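Local coordinates for protein putative glycosyltransferase (GalT1) (Streptococcus parasanguinis FW213, PDB 5HEA) that probably acts as a glycosyltransferase with a nucleotide-binding GT-A fold, here as the C-terminal part of a longer protein, assembled as a hexamer, at residues F131-T136 / S212-Q217; L20-D25 / F124-Q129; Y106-D111 / Q204-N209. All blocks are in the same frame, centred on the assembly; numbering follows the deposited sequence.

Contact 1: F131-T136 / S212-Q217; sequences FLFSIT and SYYYSQ
The phenol oxygen of Tyr214 is approached by two groups: it is hydrogen-bonded to Glu98 OE2, and CE1 of Phe133 comes up to Tyr214 OH at 3.6 Å. The oxygen lies near the plane of the Phe133 ring, so that the ring edge, with its C-H groups, faces it, a weak contact beside the hydrogen bond to Glu98. Phe131-Leu132 and Tyr214-Gln217 lie on strands 130-132 and 204-217 of the mixed sheet of the GT-A fold, each of which pairs with strand 116-125 between them; the CA atoms of Phe131 and Tyr214 are accordingly 8.6 Å apart and only side chains bridge the gap. The main bridge is a T-shaped stack. Phe131 turns its CD1-CE1 edge onto one face of Tyr214, with centroids 5.1 Å apart and planes at 72°; the closest approach, Phe131 CD1 to Tyr214 CE1, measures 3.6 Å. Tyr214 also meets the ring of Phe96 at a shallow angle, on the short strand that follows the aspartate-rich run from Asp92 to Asp95, which resembles the DXD motif of GT-A enzymes. Past Leu132 the strand gives way to an inverse gamma turn centred on Phe133. With CG anti to the carbonyl carbon (chi1 -65°), the Phe133 ring turns one face to Phe131, whose CB sits 3.4 Å above the ring plane, offset toward the rim.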
loop_
_atom_site.group_PDB
_atom_site.type_symbol
_atom_site.label_atom_id
_atom_site.label_comp_id
_atom_site.label_asym_id
_atom_site.label_seq_id
_atom_site.Cartn_x
_atom_site.Cartn_y
_atom_site.Cartn_z
ATOM N N PHE A 131 16.992 -43.680 2.480
ATOM C CA PHE A 131 16.496 -43.535 3.836
ATOM C C PHE A 131 17.653 -43.374 4.795
ATOM O O PHE A 131 18.717 -43.968 4.618
ATOM C CB PHE A 131 15.696 -44.763 4.251
ATOM C CG PHE A 131 14.374 -44.887 3.568
ATOM C CD1 PHE A 131 13.243 -44.311 4.122
ATOM C CD2 PHE A 131 14.254 -45.607 2.386
ATOM C CE1 PHE A 131 12.005 -44.435 3.497
ATOM C CE2 PHE A 131 13.028 -45.741 1.754
ATOM C CZ PHE A 131 11.897 -45.154 2.311
ATOM N N LEU A 132 17.431 -42.571 5.823
ATOM C CA LEU A 132 18.321 -42.539 6.965
ATOM C C LEU A 132 17.556 -43.122 8.155
ATOM O O LEU A 132 16.625 -42.501 8.673
ATOM C CB LEU A 132 18.771 -41.108 7.242
ATOM C CG LEU A 132 19.706 -40.961 8.443
ATOM C CD1 LEU A 132 20.988 -41.752 8.197
ATOM C CD2 LEU A 132 19.995 -39.492 8.727
ATOM N N PHE A 133 17.919 -44.334 8.561
ATOM C CA PHE A 133 17.228 -44.986 9.665
ATOM C C PHE A 133 17.911 -44.669 10.986
ATOM O O PHE A 133 18.599 -45.511 11.556
ATOM C CB PHE A 133 17.163 -46.493 9.449
ATOM C CG PHE A 133 16.336 -46.892 8.265
ATOM C CD1 PHE A 133 14.959 -46.742 8.288
ATOM C CD2 PHE A 133 16.933 -47.432 7.132
ATOM C CE1 PHE A 133 14.188 -47.117 7.195
ATOM C CE2 PHE A 133 16.172 -47.813 6.045
ATOM C CZ PHE A 133 14.796 -47.653 6.075
ATOM N N SER A 134 17.714 -43.444 11.462
ATOM C CA SER A 134 18.321 -42.984 12.708
ATOM C C SER A 134 17.755 -43.738 13.905
ATOM O O SER A 134 18.477 -44.049 14.852
ATOM C CB SER A 134 18.074 -41.489 12.893
ATOM O OG SER A 134 18.469 -40.761 11.744
ATOM N N ILE A 135 16.456 -44.018 13.855
ATOM C CA ILE A 135 15.780 -44.743 14.922
ATOM C C ILE A 135 15.666 -46.204 14.514
ATOM O O ILE A 135 14.944 -46.542 13.574
ATOM C CB ILE A 135 14.376 -44.166 15.195
ATOM C CG1 ILE A 135 14.453 -42.648 15.355
ATOM C CG2 ILE A 135 13.763 -44.807 16.433
ATOM C CD1 ILE A 135 15.385 -42.207 16.473
ATOM N N THR A 136 16.399 -47.063 15.213
ATOM C CA THR A 136 16.469 -48.479 14.863
ATOM C C THR A 136 15.596 -49.352 15.776
ATOM O O THR A 136 15.198 -48.933 16.868
ATOM C CB THR A 136 17.920 -48.993 14.937
ATOM O OG1 THR A 136 18.452 -48.712 16.237
ATOM C CG2 THR A 136 18.783 -48.310 13.887
ATOM N N SER A 212 8.289 -44.258 12.432
ATOM C CA SER A 212 7.259 -44.741 11.517
ATOM C C SER A 212 6.780 -43.641 10.580
ATOM O O SER A 212 6.060 -43.892 9.606
ATOM C CB SER A 212 6.081 -45.291 12.308
ATOM O OG SER A 212 6.501 -46.397 13.086
ATOM N N TYR A 213 7.182 -42.420 10.897
ATOM C CA TYR A 213 6.925 -41.263 10.040
ATOM C C TYR A 213 8.229 -40.941 9.317
ATOM O O TYR A 213 9.302 -40.972 9.931
ATOM C CB TYR A 213 6.495 -40.084 10.913
ATOM C CG TYR A 213 6.059 -38.828 10.161
ATOM C CD1 TYR A 213 7.000 -37.919 9.681
ATOM C CD2 TYR A 213 4.711 -38.540 9.974
ATOM C CE1 TYR A 213 6.609 -36.744 9.009
ATOM C CE2 TYR A 213 4.301 -37.383 9.292
ATOM C CZ TYR A 213 5.258 -36.490 8.816
ATOM O OH TYR A 213 4.869 -35.336 8.156
ATOM N N TYR A 214 8.141 -40.646 8.019
ATOM C CA TYR A 214 9.319 -40.293 7.225
ATOM C C TYR A 214 9.322 -38.823 6.801
ATOM O O TYR A 214 8.428 -38.356 6.091
ATOM C CB TYR A 214 9.474 -41.235 6.023
ATOM C CG TYR A 214 9.805 -42.654 6.458
ATOM C CD1 TYR A 214 11.098 -42.996 6.845
ATOM C CD2 TYR A 214 8.822 -43.636 6.511
ATOM C CE1 TYR A 214 11.405 -44.283 7.265
ATOM C CE2 TYR A 214 9.115 -44.923 6.934
ATOM C CZ TYR A 214 10.409 -45.235 7.310
ATOM O OH TYR A 214 10.722 -46.510 7.723
ATOM N N TYR A 215 10.339 -38.110 7.272
ATOM C CA TYR A 215 10.511 -36.689 7.026
ATOM C C TYR A 215 11.335 -36.538 5.747
ATOM O O TYR A 215 12.491 -36.959 5.690
ATOM C CB TYR A 215 11.247 -36.049 8.217
ATOM C CG TYR A 215 11.493 -34.565 8.092
ATOM C CD1 TYR A 215 12.663 -34.078 7.524
ATOM C CD2 TYR A 215 10.553 -33.648 8.542
ATOM C CE1 TYR A 215 12.890 -32.717 7.406
ATOM C CE2 TYR A 215 10.767 -32.285 8.426
ATOM C CZ TYR A 215 11.937 -31.828 7.860
ATOM O OH TYR A 215 12.152 -30.476 7.748
ATOM N N SER A 216 10.725 -35.958 4.719
ATOM C CA SER A 216 11.406 -35.718 3.457
ATOM C C SER A 216 12.395 -34.569 3.593
ATOM O O SER A 216 12.020 -33.452 3.943
ATOM C CB SER A 216 10.387 -35.387 2.375
ATOM O OG SER A 216 11.020 -34.826 1.246
ATOM N N GLN A 217 13.660 -34.848 3.304
ATOM C CA GLN A 217 14.722 -33.866 3.475
ATOM C C GLN A 217 15.357 -33.546 2.117
ATOM O O GLN A 217 15.747 -34.457 1.389
ATOM C CB GLN A 217 15.758 -34.455 4.425
ATOM C CG GLN A 217 16.937 -33.584 4.725
ATOM C CD GLN A 217 18.025 -34.358 5.439
ATOM O OE1 GLN A 217 18.245 -35.540 5.159
ATOM N NE2 GLN A 217 18.709 -33.703 6.372
#

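Contact 2: L20-D25 / F124-Q129; sequences LKRCLD and FNEDRQ
The tight hairpin turn between strands 116-125 and 130-132 of the GT-A sheet is tied to helix 20-28, the first helix of the family 2 glycosyltransferase domain, by a salt bridge between Arg22 and Glu126. Arg22 meets the carboxylate end-on, yet both terminal nitrogens converge on one oxygen: Arg22 NH2 reaches Glu126 OE2 at 2.7 Å and Arg22 NH1 reaches the same Glu126 OE2 at 2.8 Å. Sharing one acceptor bends both bonds, to 146° and 137° at the hydrogens. OE2 lies nearly in the guanidinium plane, whereas the guanidinium and carboxylate planes are inclined by 37°. Arg22 spans the gap because its chain is extended through CG and CD and bends only at chi3. OE2 is also hydrogen-bonded to Ser216 OG, while NH2 makes a weak bond to Asp94 O, so the ion pair sits among further polar groups. Phe124 adds an apolar neighbour, its CE2 lying 3.8 Å from Arg22 NH1 in an oblique approach. Within the turn, Gln129 steadies the glutamate: its NE2 donates to the backbone Glu126 O at 2.8 Å and to the other carboxylate oxygen, Glu126 OE1, at 3.2 Å.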
loop_
_atom_site.group_PDB
_atom_site.type_symbol
_atom_site.label_atom_id
_atom_site.label_comp_id
_atom_site.label_asym_id
_atom_site.label_seq_id
_atom_site.Cartn_x
_atom_site.Cartn_y
_atom_site.Cartn_z
ATOM N N LEU A 20 2.840 -35.058 -3.269
ATOM C CA LEU A 20 1.506 -35.276 -2.714
ATOM C C LEU A 20 0.986 -36.707 -2.898
ATOM O O LEU A 20 0.382 -37.282 -1.978
ATOM C CB LEU A 20 0.522 -34.252 -3.291
ATOM C CG LEU A 20 -0.885 -34.206 -2.696
ATOM C CD1 LEU A 20 -0.863 -33.959 -1.193
ATOM C CD2 LEU A 20 -1.695 -33.113 -3.396
ATOM N N LYS A 21 1.211 -37.295 -4.072
ATOM C CA LYS A 21 0.704 -38.646 -4.337
ATOM C C LYS A 21 1.357 -39.677 -3.406
ATOM O O LYS A 21 0.692 -40.571 -2.884
ATOM C CB LYS A 21 0.912 -39.057 -5.815
ATOM C CG LYS A 21 0.125 -38.231 -6.845
ATOM C CD LYS A 21 0.094 -38.897 -8.238
ATOM C CE LYS A 21 1.246 -38.448 -9.141
ATOM N NZ LYS A 21 1.307 -39.224 -10.437
ATOM N N ARG A 22 2.663 -39.551 -3.202
ATOM C CA ARG A 22 3.364 -40.424 -2.270
ATOM C C ARG A 22 2.772 -40.301 -0.856
ATOM O O ARG A 22 2.516 -41.312 -0.193
ATOM C CB ARG A 22 4.861 -40.112 -2.260
ATOM C CG ARG A 22 5.677 -41.059 -1.393
ATOM C CD ARG A 22 7.132 -40.645 -1.386
ATOM N NE ARG A 22 7.300 -39.295 -0.848
ATOM C CZ ARG A 22 8.421 -38.592 -0.943
ATOM N NH1 ARG A 22 9.479 -39.101 -1.565
ATOM N NH2 ARG A 22 8.491 -37.384 -0.418
ATOM N N CYS A 23 2.521 -39.072 -0.418
ATOM C CA CYS A 23 1.915 -38.855 0.897
ATOM C C CYS A 23 0.557 -39.545 0.995
ATOM O O CYS A 23 0.327 -40.372 1.880
ATOM C CB CYS A 23 1.768 -37.359 1.183
ATOM S SG CYS A 23 0.915 -37.005 2.754
ATOM N N LEU A 24 -0.335 -39.222 0.062
ATOM C CA LEU A 24 -1.692 -39.745 0.092
ATOM C C LEU A 24 -1.761 -41.277 -0.070
ATOM O O LEU A 24 -2.580 -41.925 0.579
ATOM C CB LEU A 24 -2.564 -39.032 -0.948
ATOM C CG LEU A 24 -2.758 -37.522 -0.701
ATOM C CD1 LEU A 24 -3.668 -36.899 -1.748
ATOM C CD2 LEU A 24 -3.295 -37.253 0.695
ATOM N N ASP A 25 -0.924 -41.847 -0.938
ATOM C CA ASP A 25 -0.860 -43.305 -1.091
ATOM C C ASP A 25 -0.506 -43.960 0.253
ATOM O O ASP A 25 -1.118 -44.955 0.651
ATOM C CB ASP A 25 0.165 -43.734 -2.169
ATOM C CG ASP A 25 -0.279 -43.394 -3.609
ATOM O OD1 ASP A 25 -1.490 -43.178 -3.861
ATOM O OD2 ASP A 25 0.603 -43.356 -4.500
ATOM N N PHE A 124 14.060 -39.302 4.838
ATOM C CA PHE A 124 14.304 -39.712 3.465
ATOM C C PHE A 124 14.965 -38.552 2.738
ATOM O O PHE A 124 14.407 -37.460 2.673
ATOM C CB PHE A 124 13.005 -40.096 2.763
ATOM C CG PHE A 124 13.202 -40.629 1.365
ATOM C CD1 PHE A 124 13.756 -41.885 1.160
ATOM C CD2 PHE A 124 12.833 -39.874 0.257
ATOM C CE1 PHE A 124 13.937 -42.384 -0.126
ATOM C CE2 PHE A 124 13.006 -40.369 -1.033
ATOM C CZ PHE A 124 13.556 -41.623 -1.224
ATOM N N ASN A 125 16.167 -38.798 2.220
ATOM C CA ASN A 125 16.958 -37.795 1.516
ATOM C C ASN A 125 16.514 -37.805 0.060
ATOM O O ASN A 125 16.826 -38.747 -0.650
ATOM C CB ASN A 125 18.444 -38.174 1.631
ATOM C CG ASN A 125 19.388 -37.204 0.896
ATOM O OD1 ASN A 125 19.041 -36.596 -0.115
ATOM N ND2 ASN A 125 20.605 -37.083 1.409
ATOM N N GLU A 126 15.791 -36.770 -0.375
ATOM C CA GLU A 126 15.267 -36.713 -1.749
ATOM C C GLU A 126 16.361 -36.600 -2.804
ATOM O O GLU A 126 16.224 -37.120 -3.921
ATOM C CB GLU A 126 14.315 -35.530 -1.920
ATOM C CG GLU A 126 13.062 -35.597 -1.064
ATOM C CD GLU A 126 12.051 -36.618 -1.559
ATOM O OE1 GLU A 126 12.184 -37.121 -2.702
ATOM O OE2 GLU A 126 11.116 -36.915 -0.795
ATOM N N ASP A 127 17.441 -35.908 -2.452
ATOM C CA ASP A 127 18.550 -35.690 -3.377
ATOM C C ASP A 127 19.253 -36.992 -3.746
ATOM O O ASP A 127 19.740 -37.144 -4.867
ATOM C CB ASP A 127 19.554 -34.698 -2.786
ATOM C CG ASP A 127 18.906 -33.372 -2.410
ATOM O OD1 ASP A 127 18.114 -32.844 -3.223
ATOM O OD2 ASP A 127 19.176 -32.866 -1.294
ATOM N N ARG A 128 19.301 -37.930 -2.805
ATOM C CA ARG A 128 19.961 -39.208 -3.039
ATOM C C ARG A 128 18.999 -40.398 -3.029
ATOM O O ARG A 128 19.429 -41.533 -3.178
ATOM C CB ARG A 128 21.081 -39.429 -2.009
ATOM C CG ARG A 128 22.305 -38.536 -2.250
ATOM C CD ARG A 128 23.403 -38.743 -1.213
ATOM N NE ARG A 128 24.090 -40.027 -1.346
ATOM C CZ ARG A 128 25.151 -40.240 -2.123
ATOM N NH1 ARG A 128 25.651 -39.257 -2.865
ATOM N NH2 ARG A 128 25.714 -41.441 -2.167
ATOM N N GLN A 129 17.708 -40.128 -2.839
ATOM C CA GLN A 129 16.688 -41.177 -2.764
ATOM C C GLN A 129 17.086 -42.291 -1.798
ATOM O O GLN A 129 17.034 -43.463 -2.143
ATOM C CB GLN A 129 16.379 -41.748 -4.160
ATOM C CG GLN A 129 15.765 -40.719 -5.114
ATOM C CD GLN A 129 14.380 -40.289 -4.670
ATOM O OE1 GLN A 129 13.473 -41.118 -4.566
ATOM N NE2 GLN A 129 14.210 -38.994 -4.385
#

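Contact 3: Y106-D111 / Q204-N209; sequences YRALVD and QITFIN
Ala108 of helix 101-110 presses its methyl group against two side chains of strand 204-217, with Ala108 CB lying 4.0 Å from Thr206 CG2. The same CB is 4.1 Å from Ile208 CG2, so two branch methyls from alternate strand residues receive the helix. Thr206 directs CG2 to this meeting point by holding it anti to the backbone N, which places OG1 beside that nitrogen (chi1 -60°). Ala108 O lies 3.5 Å from Thr206 OG1, but each oxygen has a firmer partner: the carbonyl accepts from Asn112 ND2, and the hydroxyl is hydrogen-bonded to Ser114 OG and Asn144 OD1. These bonds fix the rotation of the threonine while leaving its methyl to the helix. In the next shell, Ser114 OG is shared with Gln204 NE2, drawing Gln204 to the link that follows helix 101-110. Ile208 is backed by Cys119 and Cys142 from the strands that pair with 204-217, and Leu109 extends the packing onto Ser117. Phe207 leaves the strand on the other side, and its side chain touches Trp150 of helix 147-150. Alternating side chains of one strand thus serve helices on the two faces of the sheet, with helix 101-110 packed on one of them, the layered alpha/beta/alpha construction of the GT-A fold.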
loop_
_atom_site.group_PDB
_atom_site.type_symbol
_atom_site.label_atom_id
_atom_site.label_comp_id
_atom_site.label_asym_id
_atom_site.label_seq_id
_atom_site.Cartn_x
_atom_site.Cartn_y
_atom_site.Cartn_z
ATOM N N TYR A 106 -2.503 -45.001 17.835
ATOM C CA TYR A 106 -3.814 -45.205 18.439
ATOM C C TYR A 106 -3.714 -46.147 19.641
ATOM O O TYR A 106 -4.143 -45.805 20.736
ATOM C CB TYR A 106 -4.827 -45.738 17.421
ATOM C CG TYR A 106 -6.213 -45.949 18.015
ATOM C CD1 TYR A 106 -7.091 -44.882 18.163
ATOM C CD2 TYR A 106 -6.629 -47.208 18.449
ATOM C CE1 TYR A 106 -8.354 -45.063 18.715
ATOM C CE2 TYR A 106 -7.898 -47.397 19.004
ATOM C CZ TYR A 106 -8.750 -46.321 19.132
ATOM O OH TYR A 106 -10.004 -46.486 19.677
ATOM N N ARG A 107 -3.129 -47.324 19.432
ATOM C CA ARG A 107 -2.936 -48.282 20.525
ATOM C C ARG A 107 -2.166 -47.692 21.706
ATOM O O ARG A 107 -2.515 -47.921 22.866
ATOM C CB ARG A 107 -2.198 -49.513 20.014
ATOM C CG ARG A 107 -3.038 -50.346 19.088
ATOM C CD ARG A 107 -3.237 -51.740 19.651
ATOM N NE ARG A 107 -4.396 -52.380 19.038
ATOM C CZ ARG A 107 -4.403 -52.870 17.805
ATOM N NH1 ARG A 107 -3.305 -52.802 17.062
ATOM N NH2 ARG A 107 -5.502 -53.430 17.316
ATOM N N ALA A 108 -1.119 -46.927 21.408
ATOM C CA ALA A 108 -0.263 -46.385 22.458
ATOM C C ALA A 108 -1.041 -45.396 23.326
ATOM O O ALA A 108 -0.817 -45.295 24.526
ATOM C CB ALA A 108 0.976 -45.721 21.848
ATOM N N LEU A 109 -1.973 -44.675 22.714
ATOM C CA LEU A 109 -2.766 -43.704 23.453
ATOM C C LEU A 109 -3.840 -44.431 24.273
ATOM O O LEU A 109 -3.923 -44.287 25.501
ATOM C CB LEU A 109 -3.397 -42.697 22.482
ATOM C CG LEU A 109 -4.147 -41.483 23.035
ATOM C CD1 LEU A 109 -4.130 -40.331 22.029
ATOM C CD2 LEU A 109 -5.604 -41.865 23.394
ATOM N N VAL A 110 -4.648 -45.224 23.579
ATOM C CA VAL A 110 -5.824 -45.866 24.174
ATOM C C VAL A 110 -5.483 -46.929 25.234
ATOM O O VAL A 110 -6.082 -46.953 26.313
ATOM C CB VAL A 110 -6.754 -46.432 23.064
ATOM C CG1 VAL A 110 -7.780 -47.378 23.643
ATOM C CG2 VAL A 110 -7.435 -45.282 22.326
ATOM N N ASP A 111 -4.502 -47.779 24.954
ATOM C CA ASP A 111 -4.127 -48.809 25.918
ATOM C C ASP A 111 -3.523 -48.222 27.189
ATOM O O ASP A 111 -3.541 -48.855 28.246
ATOM C CB ASP A 111 -3.144 -49.813 25.310
ATOM C CG ASP A 111 -3.769 -50.659 24.214
ATOM O OD1 ASP A 111 -4.998 -50.568 24.008
ATOM O OD2 ASP A 111 -3.025 -51.433 23.570
ATOM N N GLN A 204 -1.274 -37.220 30.787
ATOM C CA GLN A 204 -0.225 -38.192 30.523
ATOM C C GLN A 204 0.020 -38.309 29.027
ATOM O O GLN A 204 -0.911 -38.254 28.218
ATOM C CB GLN A 204 -0.600 -39.567 31.079
ATOM C CG GLN A 204 0.417 -40.665 30.760
ATOM C CD GLN A 204 0.041 -42.000 31.379
ATOM O OE1 GLN A 204 0.313 -42.252 32.556
ATOM N NE2 GLN A 204 -0.597 -42.856 30.592
ATOM N N ILE A 205 1.283 -38.478 28.665
ATOM C CA ILE A 205 1.671 -38.604 27.278
ATOM C C ILE A 205 2.435 -39.911 27.097
ATOM O O ILE A 205 3.265 -40.258 27.930
ATOM C CB ILE A 205 2.545 -37.412 26.880
ATOM C CG1 ILE A 205 1.750 -36.108 27.104
ATOM C CG2 ILE A 205 3.049 -37.578 25.451
ATOM C CD1 ILE A 205 2.518 -34.831 26.790
ATOM N N THR A 206 2.136 -40.644 26.024
ATOM C CA THR A 206 2.857 -41.877 25.728
ATOM C C THR A 206 3.766 -41.679 24.516
ATOM O O THR A 206 3.317 -41.237 23.456
ATOM C CB THR A 206 1.897 -43.048 25.464
ATOM O OG1 THR A 206 1.092 -43.275 26.629
ATOM C CG2 THR A 206 2.682 -44.323 25.136
ATOM N N PHE A 207 5.049 -41.992 24.684
ATOM C CA PHE A 207 6.010 -41.896 23.590
ATOM C C PHE A 207 6.383 -43.279 23.083
ATOM O O PHE A 207 6.705 -44.166 23.884
ATOM C CB PHE A 207 7.278 -41.159 24.047
ATOM C CG PHE A 207 8.318 -41.016 22.962
ATOM C CD1 PHE A 207 8.101 -40.166 21.887
ATOM C CD2 PHE A 207 9.503 -41.723 23.017
ATOM C CE1 PHE A 207 9.043 -40.030 20.896
ATOM C CE2 PHE A 207 10.454 -41.600 22.016
ATOM C CZ PHE A 207 10.225 -40.750 20.959
ATOM N N ILE A 208 6.337 -43.475 21.762
ATOM C CA ILE A 208 6.896 -44.698 21.171
ATOM C C ILE A 208 8.094 -44.357 20.293
ATOM O O ILE A 208 7.967 -43.599 19.321
ATOM C CB ILE A 208 5.852 -45.539 20.375
ATOM C CG1 ILE A 208 4.918 -44.647 19.580
ATOM C CG2 ILE A 208 5.013 -46.387 21.316
ATOM C CD1 ILE A 208 3.879 -45.404 18.786
ATOM N N ASN A 209 9.258 -44.901 20.648
ATOM C CA ASN A 209 10.484 -44.608 19.920
ATOM C C ASN A 209 10.634 -45.457 18.669
ATOM O O ASN A 209 11.525 -46.302 18.579
ATOM C CB ASN A 209 11.731 -44.761 20.795
ATOM C CG ASN A 209 12.930 -44.019 20.218
ATOM O OD1 ASN A 209 12.773 -42.930 19.668
ATOM N ND2 ASN A 209 14.122 -44.615 20.312
#

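In the fold
Strand 204-217 runs through contacts 1 and 3, whose centres are about 20 Å apart, and strand 116-125 lies beside it; contact 2 uses the C-terminal end of that second strand and the turn after it. Contact 3 is buried and mainly apolar, helix against sheet. Contacts 1 and 2 are only partly buried, with centres about 11 Å apart, and they touch: Gln217 pairs with Phe124 and Glu126 through the backbone, and Phe131 packs on Phe124. Their chemistry differs, aromatic, from a strand and the turn after it to strand 204-217, in contact 1 and ionic between helix and turn in contact 2. Contacts 2 and 3 stay apart, their nearest atoms about 15 Å from each other.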